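Redox-sensing transcriptional repressor Rex (Thermus thermophilus, PDB 2DT5) probably represses transcription in response to the cellular NADH/NAD(+) balance, binding DNA as a homodimer that carries NAD in its Rossmann domains. Local coordinates at residues L77-M88 with F101-D112. The protein carries 1 engineered substitution. Sequence-based numbering, arbitrary orientation.
Sequences LNRKWGLCIVGM and FGESFELRGFFD. With NAD (nicotinamide-adenine-dinucleotide), chain L.
R108 reaches across to the backbone of G82. Its CB lies 3.9 Å from L83 O, and its CD and NE pass by G82 CA. The chain runs extended from CG to NE, which lays the guanidinium with one face over G82 CA (R108 CZ to CA 3.7 Å). NE and NH2 grip E106 OE2 side-on in a salt bridge, R108 NH2 at 2.7 Å. K80 CD sits at the guanidinium edge, 3.5 Å from R108 NH2. NH1 turns to R140 O. Losing the guanidinium to an alanine here is likely to leave the E106 carboxylate without its salt-bridge mate and G82 CA without the flat group packed on it. Strands 81-86 and 105-112 run parallel, joined through helix 90-96 as a beta-alpha-beta unit of this NAD-binding Rossmann fold. On the face with F105, L83 CD1 touches F105 CB at 3.7 Å and also meets F101 CE2. F101 meets the ring of F189 of the second subunit. G87, probably the first glycine of the Rossmann GxGxxG motif, hydrogen-bonds through its N-H to F111 O (G87 N to O 2.7 Å). The D112 carboxylate takes both adenosine ribose hydroxyls: OD2 binds NAD O3B at 2.7 Å, OD1 binds O2B. M88 N adds a weak bond to OD2.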
loop_
_atom_site.group_PDB
_atom_site.type_symbol
_atom_site.label_atom_id
_atom_site.label_comp_id
_atom_site.label_asym_id
_atom_site.label_seq_id
_atom_site.Cartn_x
_atom_site.Cartn_y
_atom_site.Cartn_z
ATOM N N LEU B 77 5.575 8.556 15.816
ATOM C CA LEU B 77 4.793 9.627 15.212
ATOM C C LEU B 77 4.740 10.901 16.052
ATOM O O LEU B 77 4.389 11.978 15.554
ATOM C CB LEU B 77 3.390 9.110 14.918
ATOM C CG LEU B 77 3.392 7.960 13.895
ATOM C CD1 LEU B 77 2.020 7.278 13.846
ATOM C CD2 LEU B 77 3.769 8.502 12.524
ATOM N N ASN B 78 5.098 10.804 17.330
ATOM C CA ASN B 78 5.078 11.997 18.168
ATOM C C ASN B 78 6.385 12.751 17.975
ATOM O O ASN B 78 6.716 13.660 18.720
ATOM C CB ASN B 78 4.854 11.631 19.635
ATOM C CG ASN B 78 5.876 10.641 20.155
ATOM O OD1 ASN B 78 6.456 9.875 19.389
ATOM N ND2 ASN B 78 6.081 10.636 21.470
ATOM N N ARG B 79 7.130 12.350 16.957
ATOM C CA ARG B 79 8.390 12.998 16.620
ATOM C C ARG B 79 8.146 13.740 15.302
ATOM O O ARG B 79 7.147 13.486 14.639
ATOM C CB ARG B 79 9.484 11.951 16.402
ATOM C CG ARG B 79 9.924 11.210 17.650
ATOM C CD ARG B 79 10.695 9.974 17.266
ATOM N NE ARG B 79 11.343 9.329 18.409
ATOM C CZ ARG B 79 12.493 9.736 18.944
ATOM N NH1 ARG B 79 13.123 10.791 18.444
ATOM N NH2 ARG B 79 13.028 9.075 19.962
ATOM N N LYS B 80 9.028 14.667 14.939
ATOM C CA LYS B 80 8.885 15.357 13.667
ATOM C C LYS B 80 10.076 14.914 12.825
ATOM O O LYS B 80 11.203 15.331 13.081
ATOM C CB LYS B 80 8.899 16.876 13.844
ATOM C CG LYS B 80 8.712 17.634 12.526
ATOM C CD LYS B 80 8.883 19.145 12.685
ATOM C CE LYS B 80 7.779 19.767 13.538
ATOM N NZ LYS B 80 6.431 19.594 12.921
ATOM N N TRP B 81 9.835 14.044 11.845
ATOM C CA TRP B 81 10.910 13.552 10.988
ATOM C C TRP B 81 11.168 14.440 9.776
ATOM O O TRP B 81 10.237 14.970 9.172
ATOM C CB TRP B 81 10.599 12.149 10.474
ATOM C CG TRP B 81 10.443 11.108 11.532
ATOM C CD1 TRP B 81 9.289 10.753 12.181
ATOM C CD2 TRP B 81 11.464 10.222 12.015
ATOM N NE1 TRP B 81 9.532 9.692 13.036
ATOM C CE2 TRP B 81 10.857 9.353 12.956
ATOM C CE3 TRP B 81 12.837 10.088 11.755
ATOM C CZ2 TRP B 81 11.571 8.347 13.614
ATOM C CZ3 TRP B 81 13.551 9.084 12.418
ATOM C CH2 TRP B 81 12.909 8.232 13.344
ATOM N N GLY B 82 12.435 14.591 9.414
ATOM C CA GLY B 82 12.772 15.394 8.250
ATOM C C GLY B 82 12.861 14.492 7.027
ATOM O O GLY B 82 13.573 13.481 7.049
ATOM N N LEU B 83 12.135 14.829 5.964
ATOM C CA LEU B 83 12.170 14.009 4.755
ATOM C C LEU B 83 12.701 14.773 3.548
ATOM O O LEU B 83 12.831 15.998 3.565
ATOM C CB LEU B 83 10.770 13.473 4.343
ATOM C CG LEU B 83 9.727 12.987 5.353
ATOM C CD1 LEU B 83 8.564 12.353 4.605
ATOM C CD2 LEU B 83 10.327 12.013 6.340
ATOM N N CYS B 84 13.008 14.060 2.501
ATOM C CA CYS B 84 13.434 14.667 1.262
ATOM C C CYS B 84 12.931 13.778 0.149
ATOM O O CYS B 84 12.612 12.604 0.351
ATOM C CB CYS B 84 14.954 14.805 1.202
ATOM S SG CYS B 84 15.848 13.228 1.015
ATOM N N ILE B 85 12.869 14.338 -1.046
ATOM C CA ILE B 85 12.453 13.573 -2.197
ATOM C C ILE B 85 13.656 13.602 -3.125
ATOM O O ILE B 85 14.238 14.674 -3.368
ATOM C CB ILE B 85 11.245 14.224 -2.899
ATOM C CG1 ILE B 85 10.015 14.203 -1.970
ATOM C CG2 ILE B 85 10.958 13.481 -4.183
ATOM C CD1 ILE B 85 8.822 15.045 -2.459
ATOM N N VAL B 86 14.056 12.434 -3.611
ATOM C CA VAL B 86 15.168 12.354 -4.541
ATOM C C VAL B 86 14.588 11.871 -5.866
ATOM O O VAL B 86 14.162 10.731 -5.987
ATOM C CB VAL B 86 16.252 11.374 -4.041
ATOM C CG1 VAL B 86 17.294 11.117 -5.155
ATOM C CG2 VAL B 86 16.940 11.966 -2.798
ATOM N N GLY B 87 14.571 12.752 -6.859
ATOM C CA GLY B 87 14.002 12.398 -8.143
ATOM C C GLY B 87 12.714 13.197 -8.257
ATOM O O GLY B 87 11.626 12.692 -7.988
ATOM N N MET B 88 12.853 14.464 -8.627
ATOM C CA MET B 88 11.722 15.357 -8.760
ATOM C C MET B 88 11.092 15.355 -10.147
ATOM O O MET B 88 10.953 16.397 -10.783
ATOM C CB MET B 88 12.132 16.770 -8.376
ATOM C CG MET B 88 12.479 16.915 -6.890
ATOM S SD MET B 88 11.037 16.650 -5.877
ATOM C CE MET B 88 10.112 18.113 -6.207
ATOM N N PHE B 101 0.901 14.424 4.599
ATOM C CA PHE B 101 2.058 13.991 5.376
ATOM C C PHE B 101 1.828 14.156 6.876
ATOM O O PHE B 101 2.300 13.349 7.674
ATOM C CB PHE B 101 3.321 14.764 4.974
ATOM C CG PHE B 101 3.954 14.271 3.690
ATOM C CD1 PHE B 101 3.710 14.916 2.482
ATOM C CD2 PHE B 101 4.789 13.160 3.696
ATOM C CE1 PHE B 101 4.290 14.467 1.292
ATOM C CE2 PHE B 101 5.375 12.699 2.511
ATOM C CZ PHE B 101 5.123 13.359 1.301
ATOM N N GLY B 102 1.102 15.200 7.260
ATOM C CA GLY B 102 0.848 15.423 8.675
ATOM C C GLY B 102 2.028 16.054 9.401
ATOM O O GLY B 102 3.050 16.387 8.791
ATOM N N GLU B 103 1.886 16.217 10.713
ATOM C CA GLU B 103 2.932 16.823 11.528
ATOM C C GLU B 103 4.154 15.950 11.751
ATOM O O GLU B 103 5.241 16.463 11.970
ATOM C CB GLU B 103 2.376 17.239 12.895
ATOM C CG GLU B 103 1.485 18.458 12.841
ATOM C CD GLU B 103 1.474 19.235 14.150
ATOM O OE1 GLU B 103 0.679 20.198 14.248
ATOM O OE2 GLU B 103 2.259 18.891 15.070
ATOM N N SER B 104 3.976 14.641 11.692
ATOM C CA SER B 104 5.080 13.706 11.916
ATOM C C SER B 104 6.176 13.707 10.856
ATOM O O SER B 104 7.333 13.405 11.156
ATOM C CB SER B 104 4.535 12.294 12.039
ATOM O OG SER B 104 3.504 12.233 13.003
ATOM N N PHE B 105 5.815 14.042 9.621
ATOM C CA PHE B 105 6.769 14.028 8.512
ATOM C C PHE B 105 6.832 15.368 7.812
ATOM O O PHE B 105 5.838 15.839 7.268
ATOM C CB PHE B 105 6.362 12.944 7.523
ATOM C CG PHE B 105 6.152 11.611 8.162
ATOM C CD1 PHE B 105 4.874 11.102 8.329
ATOM C CD2 PHE B 105 7.233 10.882 8.642
ATOM C CE1 PHE B 105 4.667 9.894 8.959
ATOM C CE2 PHE B 105 7.037 9.657 9.281
ATOM C CZ PHE B 105 5.756 9.162 9.440
ATOM N N GLU B 106 8.012 15.972 7.805
ATOM C CA GLU B 106 8.170 17.281 7.201
ATOM C C GLU B 106 9.233 17.251 6.114
ATOM O O GLU B 106 10.383 16.911 6.386
ATOM C CB GLU B 106 8.570 18.275 8.293
ATOM C CG GLU B 106 8.576 19.712 7.865
ATOM C CD GLU B 106 9.320 20.599 8.853
ATOM O OE1 GLU B 106 9.142 21.835 8.795
ATOM O OE2 GLU B 106 10.095 20.059 9.676
ATOM N N LEU B 107 8.840 17.613 4.893
ATOM C CA LEU B 107 9.736 17.633 3.737
ATOM C C LEU B 107 10.732 18.787 3.861
ATOM O O LEU B 107 10.325 19.947 4.010
ATOM C CB LEU B 107 8.912 17.798 2.458
ATOM C CG LEU B 107 8.040 16.600 2.048
ATOM C CD1 LEU B 107 6.973 17.052 1.077
ATOM C CD2 LEU B 107 8.900 15.522 1.415
ATOM N N ARG B 108 12.029 18.482 3.787
ATOM C CA ARG B 108 13.040 19.531 3.932
ATOM C C ARG B 108 14.069 19.572 2.827
ATOM O O ARG B 108 15.082 20.253 2.952
ATOM C CB ARG B 108 13.775 19.383 5.269
ATOM C CG ARG B 108 12.869 19.494 6.481
ATOM C CD ARG B 108 13.591 19.116 7.784
ATOM N NE ARG B 108 12.639 19.052 8.890
ATOM C CZ ARG B 108 12.897 18.558 10.098
ATOM N NH1 ARG B 108 14.097 18.071 10.392
ATOM N NH2 ARG B 108 11.940 18.534 11.010
ATOM N N GLY B 109 13.822 18.841 1.749
ATOM C CA GLY B 109 14.769 18.824 0.650
ATOM C C GLY B 109 14.200 18.153 -0.577
ATOM O O GLY B 109 13.436 17.201 -0.475
ATOM N N PHE B 110 14.573 18.670 -1.739
ATOM C CA PHE B 110 14.099 18.162 -3.016
ATOM C C PHE B 110 15.303 18.118 -3.949
ATOM O O PHE B 110 15.949 19.132 -4.179
ATOM C CB PHE B 110 12.994 19.088 -3.537
ATOM C CG PHE B 110 11.959 19.427 -2.491
ATOM C CD1 PHE B 110 12.113 20.547 -1.687
ATOM C CD2 PHE B 110 10.848 18.599 -2.285
ATOM C CE1 PHE B 110 11.182 20.849 -0.695
ATOM C CE2 PHE B 110 9.906 18.888 -1.289
ATOM C CZ PHE B 110 10.073 20.015 -0.492
ATOM N N PHE B 111 15.611 16.935 -4.477
ATOM C CA PHE B 111 16.787 16.771 -5.316
ATOM C C PHE B 111 16.559 16.051 -6.637
ATOM O O PHE B 111 15.712 15.161 -6.752
ATOM C CB PHE B 111 17.876 16.019 -4.530
ATOM C CG PHE B 111 18.088 16.533 -3.126
ATOM C CD1 PHE B 111 17.319 16.050 -2.065
ATOM C CD2 PHE B 111 19.065 17.497 -2.860
ATOM C CE1 PHE B 111 17.524 16.524 -0.757
ATOM C CE2 PHE B 111 19.277 17.976 -1.558
ATOM C CZ PHE B 111 18.509 17.488 -0.507
ATOM N N ASP B 112 17.350 16.441 -7.632
ATOM C CA ASP B 112 17.287 15.851 -8.963
ATOM C C ASP B 112 18.672 16.089 -9.573
ATOM O O ASP B 112 19.526 16.691 -8.928
ATOM C CB ASP B 112 16.194 16.554 -9.770
ATOM C CG ASP B 112 15.668 15.701 -10.902
ATOM O OD1 ASP B 112 16.363 15.597 -11.938
ATOM O OD2 ASP B 112 14.562 15.126 -10.758
HETATM P PA NAD L . 10.274 10.584 -14.325
HETATM O O1A NAD L . 9.141 11.518 -14.605
HETATM O O2A NAD L . 11.119 10.087 -15.458
HETATM O O5B NAD L . 11.143 11.310 -13.253
HETATM C C5B NAD L . 12.365 10.744 -12.715
HETATM C C4B NAD L . 13.177 11.909 -12.208
HETATM O O4B NAD L . 14.380 11.285 -11.648
HETATM C C3B NAD L . 13.747 12.902 -13.295
HETATM O O3B NAD L . 13.352 14.268 -12.955
HETATM C C2B NAD L . 15.262 12.715 -13.263
HETATM O O2B NAD L . 16.045 13.798 -13.596
HETATM C C1B NAD L . 15.422 12.211 -11.832
HETATM N N9A NAD L . 16.632 11.466 -11.608
HETATM C C8A NAD L . 17.309 10.476 -12.335
HETATM N N7A NAD L . 18.406 10.053 -11.734
HETATM C C5A NAD L . 18.523 10.739 -10.579
HETATM C C6A NAD L . 19.512 10.721 -9.491
HETATM N N6A NAD L . 20.560 9.928 -9.500
HETATM N N1A NAD L . 19.252 11.612 -8.446
HETATM C C2A NAD L . 18.198 12.454 -8.375
HETATM N N3A NAD L . 17.231 12.507 -9.388
HETATM C C4A NAD L . 17.435 11.638 -10.472
HETATM O O3 NAD L . 9.710 9.291 -13.565
HETATM P PN NAD L . 8.298 9.026 -12.756
HETATM O O1N NAD L . 7.251 8.647 -13.724
HETATM O O2N NAD L . 8.095 10.221 -11.884
HETATM O O5D NAD L . 8.699 7.702 -11.921
HETATM C C5D NAD L . 9.714 7.771 -10.876
HETATM C C4D NAD L . 9.887 6.428 -10.271
HETATM O O4D NAD L . 8.581 6.001 -9.653
HETATM C C3D NAD L . 10.224 5.271 -11.303
HETATM O O3D NAD L . 11.167 4.345 -10.720
HETATM C C2D NAD L . 8.873 4.606 -11.494
HETATM O O2D NAD L . 8.928 3.331 -12.040
HETATM C C1D NAD L . 8.317 4.657 -10.026
HETATM N N1N NAD L . 6.877 4.292 -9.994
HETATM C C2N NAD L . 6.453 3.637 -8.804
HETATM C C3N NAD L . 5.181 3.545 -8.446
HETATM C C7N NAD L . 4.808 2.799 -7.201
HETATM O O7N NAD L . 3.603 2.517 -7.027
HETATM N N7N NAD L . 5.782 2.421 -6.354
HETATM C C4N NAD L . 4.077 4.171 -9.294
HETATM C C5N NAD L . 4.634 5.406 -9.977
HETATM C C6N NAD L . 5.909 5.244 -10.570
#